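Local coordinates for protein putative TetR-family transcriptional regulator (Bordetella parapertussis 12822, PDB 3CCY) that probably binds cis-regulatory DNA and represses transcription, acting as a two-subunit, all-helical regulator of the TetR family, at residues A[87-90]-A[91-95]; A[72-75]-A[76-80]; A[159-162]-A[163-166]; A[128-131]-A[132-135]. All blocks are in the same frame, centred on the assembly; numbering follows the deposited sequence.

All four contacts are local turns of helices in the all-helical body of the subunit. Contact 3 on helix 153-168 is wholly buried: aromatic rings and selenomethionines face the core and the second subunit. Contact 4 on helix 122-145 lies at the surface, where an arginine lies over an isoleucine. Contacts 1 and 2 are intermediate, with apolar residues inward and charged ones outward, but only contact 2 has a salt bridge between its own segments. Contact 1 touches contacts 2 and 3 through Val80 and Phe163; contact 4 touches contacts 2 and 3 through Leu134 and Ile135. Contacts 1 and 4 do not meet, their nearest atoms being about 7 Å apart.

Contact 1: A[87-90]-A[91-95]; sequences PKTR and FLQIV
Phe91 N donates to Pro87 O at 3.1 Å, the opening i to i-4 bond of helix 87-115. With CG anti to the backbone N (chi1 179°), the Phe91 ring leans away from the 87-90 turn and into the core. There Val95 CG2 lies over the rim of one face, and the ring of Phe163 on helix 153-168 meets it with planes at about 55°. Leu92 N bonds Lys88 O at 3.2 Å, and Leu92 CB rests against the carbonyl oxygens of Lys88 and Thr89, while its side chain packs on Val190 of helix 182-195. At Gln93 the bond is shorter, N to Thr89 O 2.8 Å. The two side chains run alongside each other, pointing the same way, and Thr89 CG2 lies 3.8 Å from Gln93 CD, a methyl beside an amide. Ile94 N donates to Arg90 O at 2.9 Å, and Ile94 CG1 also sits close to that oxygen, at 3.3 Å. Val95 N carries the ladder on to Phe91 O. Arg90 bends at chi3 (-52°), bringing the guanidinium back so that Pro87 CA lies over the rim of one face; NH2 bonds Gln144 OE1 and NH1 bonds Ser84 O. Lys88 NZ forms a salt bridge with Asp195. Between 87-90 and 91-95 the polar bonds are all main-chain, whereas cationic Lys88 and Arg90 tie the turn to helices 182-195 and 122-145 and to the preceding loop.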
loop_
_atom_site.group_PDB
_atom_site.type_symbol
_atom_site.label_atom_id
_atom_site.label_comp_id
_atom_site.label_asym_id
_atom_site.label_seq_id
_atom_site.Cartn_x
_atom_site.Cartn_y
_atom_site.Cartn_z
ATOM N N PRO A 87 -10.417 -21.069 15.713
ATOM C CA PRO A 87 -10.345 -19.773 15.022
ATOM C C PRO A 87 -9.027 -18.993 15.183
ATOM O O PRO A 87 -8.581 -18.386 14.214
ATOM C CB PRO A 87 -11.542 -18.996 15.591
ATOM C CG PRO A 87 -12.521 -20.062 15.974
ATOM C CD PRO A 87 -11.640 -21.176 16.532
ATOM N N LYS A 88 -8.400 -18.985 16.364
ATOM C CA LYS A 88 -7.198 -18.144 16.516
ATOM C C LYS A 88 -6.040 -18.709 15.700
ATOM O O LYS A 88 -5.281 -17.946 15.078
ATOM C CB LYS A 88 -6.789 -17.873 17.978
ATOM C CG LYS A 88 -5.869 -16.606 18.115
ATOM C CD LYS A 88 -5.783 -15.991 19.546
ATOM C CE LYS A 88 -4.557 -15.049 19.667
ATOM N NZ LYS A 88 -4.635 -13.966 20.756
ATOM N N THR A 89 -5.955 -20.034 15.662
ATOM C CA THR A 89 -4.940 -20.715 14.858
ATOM C C THR A 89 -5.129 -20.468 13.361
ATOM O O THR A 89 -4.155 -20.147 12.686
ATOM C CB THR A 89 -4.912 -22.229 15.188
ATOM O OG1 THR A 89 -4.460 -22.380 16.546
ATOM C CG2 THR A 89 -3.967 -23.017 14.251
ATOM N N ARG A 90 -6.368 -20.655 12.859
ATOM C CA ARG A 90 -6.691 -20.462 11.436
ATOM C C ARG A 90 -6.298 -19.080 10.996
ATOM O O ARG A 90 -5.747 -18.922 9.908
ATOM C CB ARG A 90 -8.178 -20.713 11.133
ATOM C CG ARG A 90 -8.569 -22.235 11.071
ATOM C CD ARG A 90 -9.919 -22.500 10.335
ATOM N NE ARG A 90 -10.978 -21.669 10.882
ATOM C CZ ARG A 90 -11.801 -22.020 11.871
ATOM N NH1 ARG A 90 -11.735 -23.214 12.422
ATOM N NH2 ARG A 90 -12.698 -21.147 12.295
ATOM N N PHE A 91 -6.584 -18.066 11.827
ATOM C CA PHE A 91 -6.274 -16.689 11.486
ATOM C C PHE A 91 -4.759 -16.506 11.343
ATOM O O PHE A 91 -4.297 -15.963 10.335
ATOM C CB PHE A 91 -6.849 -15.661 12.484
ATOM C CG PHE A 91 -6.510 -14.218 12.137
ATOM C CD1 PHE A 91 -7.020 -13.612 10.984
ATOM C CD2 PHE A 91 -5.675 -13.462 12.957
ATOM C CE1 PHE A 91 -6.679 -12.282 10.664
ATOM C CE2 PHE A 91 -5.321 -12.157 12.653
ATOM C CZ PHE A 91 -5.823 -11.548 11.488
ATOM N N LEU A 92 -4.002 -16.961 12.343
ATOM C CA LEU A 92 -2.528 -16.844 12.314
ATOM C C LEU A 92 -1.954 -17.623 11.096
ATOM O O LEU A 92 -1.044 -17.140 10.443
ATOM C CB LEU A 92 -1.902 -17.382 13.630
ATOM C CG LEU A 92 -0.370 -17.480 13.627
ATOM C CD1 LEU A 92 0.269 -16.121 13.377
ATOM C CD2 LEU A 92 0.210 -18.160 14.904
ATOM N N GLN A 93 -2.514 -18.800 10.800
ATOM C CA GLN A 93 -2.080 -19.565 9.629
ATOM C C GLN A 93 -2.349 -18.842 8.297
ATOM O O GLN A 93 -1.542 -18.898 7.360
ATOM C CB GLN A 93 -2.651 -20.994 9.647
ATOM C CG GLN A 93 -1.958 -21.924 10.645
ATOM C CD GLN A 93 -2.616 -23.305 10.752
ATOM O OE1 GLN A 93 -2.004 -24.258 11.268
ATOM N NE2 GLN A 93 -3.846 -23.430 10.262
ATOM N N ILE A 94 -3.484 -18.156 8.199
ATOM C CA ILE A 94 -3.756 -17.344 7.032
ATOM C C ILE A 94 -2.723 -16.226 6.877
ATOM O O ILE A 94 -2.221 -15.987 5.786
ATOM C CB ILE A 94 -5.192 -16.694 7.092
ATOM C CG1 ILE A 94 -6.262 -17.756 6.907
ATOM C CG2 ILE A 94 -5.297 -15.490 6.088
ATOM C CD1 ILE A 94 -7.678 -17.238 7.290
ATOM N N VAL A 95 -2.390 -15.530 7.957
ATOM C CA VAL A 95 -1.421 -14.439 7.814
ATOM C C VAL A 95 -0.016 -15.000 7.408
ATOM O O VAL A 95 0.679 -14.418 6.597
ATOM C CB VAL A 95 -1.312 -13.604 9.119
ATOM C CG1 VAL A 95 -0.262 -12.445 8.965
ATOM C CG2 VAL A 95 -2.706 -13.059 9.498
#

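Contact 2: A[72-75]-A[76-80]; sequences SLLE and RCRQV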
loop_
_atom_site.group_PDB
_atom_site.type_symbol
_atom_site.label_atom_id
_atom_site.label_comp_id
_atom_site.label_asym_id
_atom_site.label_seq_id
_atom_site.Cartn_x
_atom_site.Cartn_y
_atom_site.Cartn_z
ATOM N N SER A 72 -4.125 -19.363 -6.942
ATOM C CA SER A 72 -3.270 -20.102 -5.998
ATOM C C SER A 72 -3.502 -19.673 -4.545
ATOM O O SER A 72 -3.626 -20.516 -3.640
ATOM C CB SER A 72 -1.808 -19.908 -6.367
ATOM O OG SER A 72 -1.052 -21.046 -6.024
ATOM N N LEU A 73 -3.560 -18.361 -4.327
ATOM C CA LEU A 73 -3.762 -17.817 -3.013
ATOM C C LEU A 73 -5.115 -18.302 -2.439
ATOM O O LEU A 73 -5.203 -18.706 -1.273
ATOM C CB LEU A 73 -3.708 -16.293 -3.106
ATOM C CG LEU A 73 -3.390 -15.425 -1.904
ATOM C CD1 LEU A 73 -2.435 -16.072 -0.896
ATOM C CD2 LEU A 73 -2.838 -14.069 -2.409
ATOM N N LEU A 74 -6.161 -18.255 -3.270
ATOM C CA LEU A 74 -7.488 -18.718 -2.874
ATOM C C LEU A 74 -7.511 -20.196 -2.496
ATOM O O LEU A 74 -8.098 -20.552 -1.490
ATOM C CB LEU A 74 -8.537 -18.428 -3.974
ATOM C CG LEU A 74 -8.992 -16.951 -4.076
ATOM C CD1 LEU A 74 -9.820 -16.747 -5.344
ATOM C CD2 LEU A 74 -9.807 -16.475 -2.850
ATOM N N GLU A 75 -6.862 -21.048 -3.283
ATOM C CA GLU A 75 -6.871 -22.474 -2.989
ATOM C C GLU A 75 -6.122 -22.729 -1.694
ATOM O O GLU A 75 -6.617 -23.456 -0.845
ATOM C CB GLU A 75 -6.274 -23.319 -4.111
ATOM C CG GLU A 75 -6.958 -24.699 -4.346
ATOM C CD GLU A 75 -8.076 -25.132 -3.320
ATOM O OE1 GLU A 75 -7.732 -25.729 -2.255
ATOM O OE2 GLU A 75 -9.302 -24.926 -3.620
ATOM N N ARG A 76 -4.969 -22.088 -1.514
ATOM C CA ARG A 76 -4.187 -22.341 -0.317
ATOM C C ARG A 76 -4.870 -21.854 0.948
ATOM O O ARG A 76 -4.780 -22.520 1.977
ATOM C CB ARG A 76 -2.744 -21.896 -0.504
ATOM C CG ARG A 76 -2.102 -22.767 -1.612
ATOM C CD ARG A 76 -0.722 -22.362 -1.999
ATOM N NE ARG A 76 0.218 -22.602 -0.913
ATOM C CZ ARG A 76 1.411 -22.031 -0.828
ATOM N NH1 ARG A 76 1.815 -21.213 -1.787
ATOM N NH2 ARG A 76 2.177 -22.266 0.228
ATOM N N CYS A 77 -5.578 -20.726 0.848
ATOM C CA CYS A 77 -6.433 -20.210 1.927
ATOM C C CYS A 77 -7.497 -21.218 2.337
ATOM O O CYS A 77 -7.795 -21.386 3.521
ATOM C CB CYS A 77 -7.169 -18.946 1.478
ATOM S SG CYS A 77 -6.288 -17.435 1.672
ATOM N N ARG A 78 -8.133 -21.817 1.350
ATOM C CA ARG A 78 -9.155 -22.810 1.616
ATOM C C ARG A 78 -8.585 -23.995 2.386
ATOM O O ARG A 78 -9.208 -24.447 3.353
ATOM C CB ARG A 78 -9.820 -23.294 0.317
ATOM C CG ARG A 78 -10.755 -22.263 -0.267
ATOM C CD ARG A 78 -11.417 -22.755 -1.587
ATOM N NE ARG A 78 -11.727 -21.552 -2.375
ATOM C CZ ARG A 78 -11.215 -21.293 -3.580
ATOM N NH1 ARG A 78 -11.570 -20.170 -4.206
ATOM N NH2 ARG A 78 -10.385 -22.169 -4.176
ATOM N N GLN A 79 -7.423 -24.497 1.970
ATOM C CA GLN A 79 -6.784 -25.615 2.685
ATOM C C GLN A 79 -6.520 -25.243 4.143
ATOM O O GLN A 79 -6.695 -26.062 5.026
ATOM C CB GLN A 79 -5.465 -26.046 2.052
ATOM C CG GLN A 79 -5.492 -26.458 0.607
ATOM C CD GLN A 79 -4.065 -26.494 0.006
ATOM O OE1 GLN A 79 -3.167 -27.182 0.521
ATOM N NE2 GLN A 79 -3.859 -25.746 -1.090
ATOM N N VAL A 80 -6.073 -24.015 4.389
ATOM C CA VAL A 80 -5.909 -23.524 5.744
ATOM C C VAL A 80 -7.250 -23.493 6.483
ATOM O O VAL A 80 -7.349 -23.995 7.611
ATOM C CB VAL A 80 -5.222 -22.136 5.764
ATOM C CG1 VAL A 80 -5.273 -21.507 7.142
ATOM C CG2 VAL A 80 -3.748 -22.257 5.345
#
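Glu75 and Arg78, one helical turn apart on helix 58-81, form a salt bridge in which Arg78 NH2 donates to Glu75 OE2 at 3.0 Å. The N-H points fairly well at the oxygen (154°), and OE2 lies at the edge of the guanidinium, in its plane. The match is one-sided, because the nitrogen approaches from above the carboxylate plane and the two planes stand 49° apart. The other guanidinium nitrogens look elsewhere: NE bonds Tyr137 OH of helix 122-145, and NH1 makes a long, weak ion pair with Glu133. One face of the guanidinium lies against Leu74, whose CB is 3.5 Å from Arg78 NH1. Arg78 reaches back this way because CG is anti to its carbonyl carbon (chi1 -74°) and the chain stays extended as far as NE. Glu75 bends at chi2, which also brings OE1 to 3.7 Å from Gln79 CG.

Four backbone carbonyls each accept the amide four residues later. Ser72 O accepts Arg76 N at 3.0 Å, Leu73 O accepts Cys77 N at the same length, and Leu74 O and Glu75 O take the amides of Arg78 and Gln79. Arg76 and Cys77 are each modelled in two conformers; in those described here, Arg76 NH2 has a salt bridge to Glu100, and Cys77 turns with Leu73 to Phe98 and Leu134 on the buried side. Arg78 is shared between Glu75 of its own helix and Tyr137 of helix 122-145, so its NE bond links the two helices, and the distant Glu133 probably adds little.

Contact 3: A[159-162]-A[163-166]; sequences DTML and FFGM
Thr160 and Phe164 lie side by side, one turn apart and pointing the same way, on helix 153-168, whose Met161 and Phe164 also form a Met-aromatic contact. TetR-family dimers commonly pair their last two helices with those of the partner subunit, and the contacts of this turn agree. The methyl of Thr160, CG2, lies 3.9 Å from Phe164 CE2. It faces that way because CG2 is anti to the backbone N, which leaves OG1 beside the N to bond Ala156 O. On another side of Phe164 the selenium of Met161, a selenomethionine, approaches obliquely, 5.5 Å from the ring centroid and 62° off its normal; its nearest ring atom is CD2, at 4.3 Å from SE. Beyond them Phe164 packs on Ile135 and Val138 of helix 122-145. Phe163 takes the other course: CG anti to the backbone N (chi1 170°) swings its ring away from the 159-162 turn toward Phe193 of helix 182-195, which it meets edge-to-face. On the dimer side, Asp159 OD1 makes a salt bridge with Arg188 of the second subunit, Leu162 packs on Thr189 of that subunit, and Met166 packs on Met166 of the second subunit. Within the backbone, Phe163 N bonds Asp159 O at 3.0 Å and Phe164 N bonds Thr160 O at 2.9 Å, while the Met166 N to Leu162 O bond is weak. Gly165 N donates to Met161 O at 3.1 Å, with the N-H nearly straight at 167°.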
loop_
_atom_site.group_PDB
_atom_site.type_symbol
_atom_site.label_atom_id
_atom_site.label_comp_id
_atom_site.label_asym_id
_atom_site.label_seq_id
_atom_site.Cartn_x
_atom_site.Cartn_y
_atom_site.Cartn_z
ATOM N N ASP A 159 -12.289 -2.858 9.764
ATOM C CA ASP A 159 -11.248 -3.542 10.535
ATOM C C ASP A 159 -10.437 -4.481 9.630
ATOM O O ASP A 159 -9.209 -4.598 9.770
ATOM C CB ASP A 159 -11.855 -4.340 11.724
ATOM C CG ASP A 159 -12.526 -3.426 12.769
ATOM O OD1 ASP A 159 -12.206 -2.223 12.812
ATOM O OD2 ASP A 159 -13.371 -3.894 13.557
ATOM N N THR A 160 -11.143 -5.197 8.749
ATOM C CA THR A 160 -10.507 -6.059 7.783
ATOM C C THR A 160 -9.526 -5.334 6.849
ATOM O O THR A 160 -8.424 -5.811 6.614
ATOM C CB THR A 160 -11.583 -6.848 6.980
ATOM O OG1 THR A 160 -12.455 -7.497 7.927
ATOM C CG2 THR A 160 -10.924 -7.877 6.098
HETATM N N MSE A 161 -9.934 -4.186 6.317
HETATM C CA MSE A 161 -9.094 -3.453 5.384
HETATM C C MSE A 161 -7.903 -2.787 6.121
HETATM O O MSE A 161 -6.852 -2.607 5.545
HETATM C CB MSE A 161 -9.936 -2.412 4.598
HETATM C CG MSE A 161 -11.032 -3.012 3.731
HETATM SE SE MSE A 161 -10.395 -4.523 2.679
HETATM C CE MSE A 161 -9.421 -3.450 1.405
ATOM N N LEU A 162 -8.067 -2.460 7.409
ATOM C CA LEU A 162 -6.933 -1.930 8.176
ATOM C C LEU A 162 -5.898 -3.026 8.379
ATOM O O LEU A 162 -4.704 -2.805 8.193
ATOM C CB LEU A 162 -7.382 -1.369 9.510
ATOM C CG LEU A 162 -8.144 -0.034 9.386
ATOM C CD1 LEU A 162 -8.873 0.328 10.687
ATOM C CD2 LEU A 162 -7.215 1.167 8.886
ATOM N N PHE A 163 -6.390 -4.221 8.698
ATOM C CA PHE A 163 -5.542 -5.376 8.711
ATOM C C PHE A 163 -4.800 -5.613 7.376
ATOM O O PHE A 163 -3.588 -5.804 7.405
ATOM C CB PHE A 163 -6.297 -6.632 9.105
ATOM C CG PHE A 163 -5.474 -7.852 8.875
ATOM C CD1 PHE A 163 -4.462 -8.183 9.778
ATOM C CD2 PHE A 163 -5.599 -8.577 7.697
ATOM C CE1 PHE A 163 -3.625 -9.269 9.536
ATOM C CE2 PHE A 163 -4.745 -9.650 7.454
ATOM C CZ PHE A 163 -3.777 -9.978 8.381
ATOM N N PHE A 164 -5.532 -5.709 6.256
ATOM C CA PHE A 164 -4.884 -5.851 4.928
ATOM C C PHE A 164 -3.770 -4.855 4.622
ATOM O O PHE A 164 -2.745 -5.205 4.055
ATOM C CB PHE A 164 -5.897 -5.894 3.785
ATOM C CG PHE A 164 -6.392 -7.294 3.515
ATOM C CD1 PHE A 164 -5.520 -8.268 3.028
ATOM C CD2 PHE A 164 -7.699 -7.660 3.823
ATOM C CE1 PHE A 164 -5.954 -9.592 2.799
ATOM C CE2 PHE A 164 -8.135 -8.988 3.607
ATOM C CZ PHE A 164 -7.266 -9.936 3.096
ATOM N N GLY A 165 -4.002 -3.610 4.967
ATOM C CA GLY A 165 -2.970 -2.562 4.908
ATOM C C GLY A 165 -1.669 -2.942 5.582
ATOM O O GLY A 165 -0.608 -2.736 4.987
HETATM N N MSE A 166 -1.726 -3.443 6.823
HETATM C CA MSE A 166 -0.492 -3.889 7.502
HETATM C C MSE A 166 0.305 -4.861 6.691
HETATM O O MSE A 166 1.529 -4.730 6.602
HETATM C CB MSE A 166 -0.777 -4.645 8.803
HETATM C CG MSE A 166 -1.442 -3.861 9.840
HETATM SE SE MSE A 166 -1.457 -5.005 11.483
HETATM C CE MSE A 166 -3.194 -4.818 11.910
#

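Contact 4: A[128-131]-A[132-135]; sequences IAKQ and RELI
On the exposed side of helix 122-145, Ile128 and Arg132, four residues apart, pack aliphatic branch against guanidinium. Ile128 CG2 sits over the centre of one guanidinium face, 3.5 Å from Arg132 CZ, with NE, NH1 and NH2 almost equally near. The torsions explain it: Arg132 CG is anti to its carbonyl carbon (chi1 -82°), and the chain then runs extended to NE, back along the helix. The planar cation thus presents a face, not an N-H, to the methyl. The same two residues are also joined by Arg132 N to Ile128 O, 3.0 Å.

Lys130 and Glu133, three residues apart, run side by side in the same direction. Lys130 CG is 3.9 Å from Glu133 OE2, but the charged ends do not pair: NZ stays 5.2 Å from OE2 and instead forms a salt bridge with Asp71 of helix 58-81. The opposite charges may still attract weakly across that gap. Helix 122-145 belongs to the C-terminal TetR-like domain, and here it touches helices 58-81, 87-115 and 153-168. Lys130 leans on Val70 and Leu74 of the first, Leu134 reaches Phe98 of the second, and Ile135 packs on Thr160 and Phe164 of the third. Ile128 and, in the conformer described, Gln131 touch Leu116 of the loop. Glu133 N and Leu134 N continue the backbone ladder to Ala129 O and Lys130 O. Its straightest rung is Ile135 N to Gln131 O, 3.0 Å long with an N-H angle of 176°, and Ile135 CG1 crowds the same oxygen at 3.2 Å.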
loop_
_atom_site.group_PDB
_atom_site.type_symbol
_atom_site.label_atom_id
_atom_site.label_comp_id
_atom_site.label_asym_id
_atom_site.label_seq_id
_atom_site.Cartn_x
_atom_site.Cartn_y
_atom_site.Cartn_z
ATOM N N ILE A 128 -11.015 -8.627 -9.681
ATOM C CA ILE A 128 -11.497 -7.896 -8.509
ATOM C C ILE A 128 -12.439 -8.800 -7.695
ATOM O O ILE A 128 -12.450 -8.741 -6.463
ATOM C CB ILE A 128 -12.231 -6.573 -8.889
ATOM C CG1 ILE A 128 -11.209 -5.522 -9.345
ATOM C CG2 ILE A 128 -12.979 -5.992 -7.662
ATOM C CD1 ILE A 128 -11.821 -4.319 -10.093
ATOM N N ALA A 129 -13.237 -9.613 -8.386
ATOM C CA ALA A 129 -14.125 -10.537 -7.699
ATOM C C ALA A 129 -13.341 -11.566 -6.866
ATOM O O ALA A 129 -13.757 -11.924 -5.768
ATOM C CB ALA A 129 -15.036 -11.232 -8.672
ATOM N N LYS A 130 -12.224 -12.056 -7.403
ATOM C CA LYS A 130 -11.375 -13.006 -6.685
ATOM C C LYS A 130 -10.685 -12.382 -5.483
ATOM O O LYS A 130 -10.524 -13.032 -4.464
ATOM C CB LYS A 130 -10.390 -13.668 -7.629
ATOM C CG LYS A 130 -11.090 -14.688 -8.546
ATOM C CD LYS A 130 -10.152 -15.220 -9.613
ATOM C CE LYS A 130 -10.859 -16.197 -10.559
ATOM N NZ LYS A 130 -10.803 -17.574 -10.014
ATOM N N GLN A 131 -10.284 -11.114 -5.612
ATOM C CA GLN A 131 -9.703 -10.368 -4.510
ATOM C C GLN A 131 -10.734 -10.179 -3.394
ATOM O O GLN A 131 -10.403 -10.198 -2.229
ATOM C CB GLN A 131 -9.200 -9.001 -5.006
ATOM C CG GLN A 131 -7.746 -9.014 -5.496
ATOM C CD GLN A 131 -7.289 -7.644 -5.999
ATOM O OE1 GLN A 131 -8.071 -6.899 -6.582
ATOM N NE2 GLN A 131 -6.031 -7.311 -5.765
ATOM N N ARG A 132 -11.991 -9.992 -3.769
ATOM C CA ARG A 132 -13.064 -9.862 -2.785
ATOM C C ARG A 132 -13.299 -11.174 -2.005
ATOM O O ARG A 132 -13.557 -11.149 -0.798
ATOM C CB ARG A 132 -14.338 -9.418 -3.476
ATOM C CG ARG A 132 -14.410 -7.919 -3.710
ATOM C CD ARG A 132 -15.628 -7.612 -4.545
ATOM N NE ARG A 132 -15.677 -6.223 -4.994
ATOM C CZ ARG A 132 -16.190 -5.837 -6.163
ATOM N NH1 ARG A 132 -16.665 -6.746 -7.019
ATOM N NH2 ARG A 132 -16.208 -4.546 -6.487
ATOM N N GLU A 133 -13.196 -12.310 -2.698
ATOM C CA GLU A 133 -13.240 -13.628 -2.058
ATOM C C GLU A 133 -12.190 -13.784 -0.962
ATOM O O GLU A 133 -12.477 -14.287 0.112
ATOM C CB GLU A 133 -13.043 -14.745 -3.100
ATOM C CG GLU A 133 -14.153 -14.822 -4.107
ATOM C CD GLU A 133 -13.999 -16.008 -5.059
ATOM O OE1 GLU A 133 -13.849 -17.147 -4.581
ATOM O OE2 GLU A 133 -14.014 -15.799 -6.283
ATOM N N LEU A 134 -10.965 -13.371 -1.278
ATOM C CA LEU A 134 -9.829 -13.453 -0.415
ATOM C C LEU A 134 -10.004 -12.581 0.816
ATOM O O LEU A 134 -9.790 -13.042 1.933
ATOM C CB LEU A 134 -8.613 -12.969 -1.171
ATOM C CG LEU A 134 -7.277 -13.101 -0.456
ATOM C CD1 LEU A 134 -6.855 -14.557 -0.405
ATOM C CD2 LEU A 134 -6.255 -12.227 -1.226
ATOM N N ILE A 135 -10.387 -11.331 0.589
ATOM C CA ILE A 135 -10.765 -10.430 1.656
ATOM C C ILE A 135 -11.862 -11.048 2.563
ATOM O O ILE A 135 -11.774 -10.968 3.800
ATOM C CB ILE A 135 -11.210 -9.087 1.052
ATOM C CG1 ILE A 135 -10.012 -8.433 0.356
ATOM C CG2 ILE A 135 -11.855 -8.145 2.121
ATOM C CD1 ILE A 135 -10.302 -7.157 -0.324
#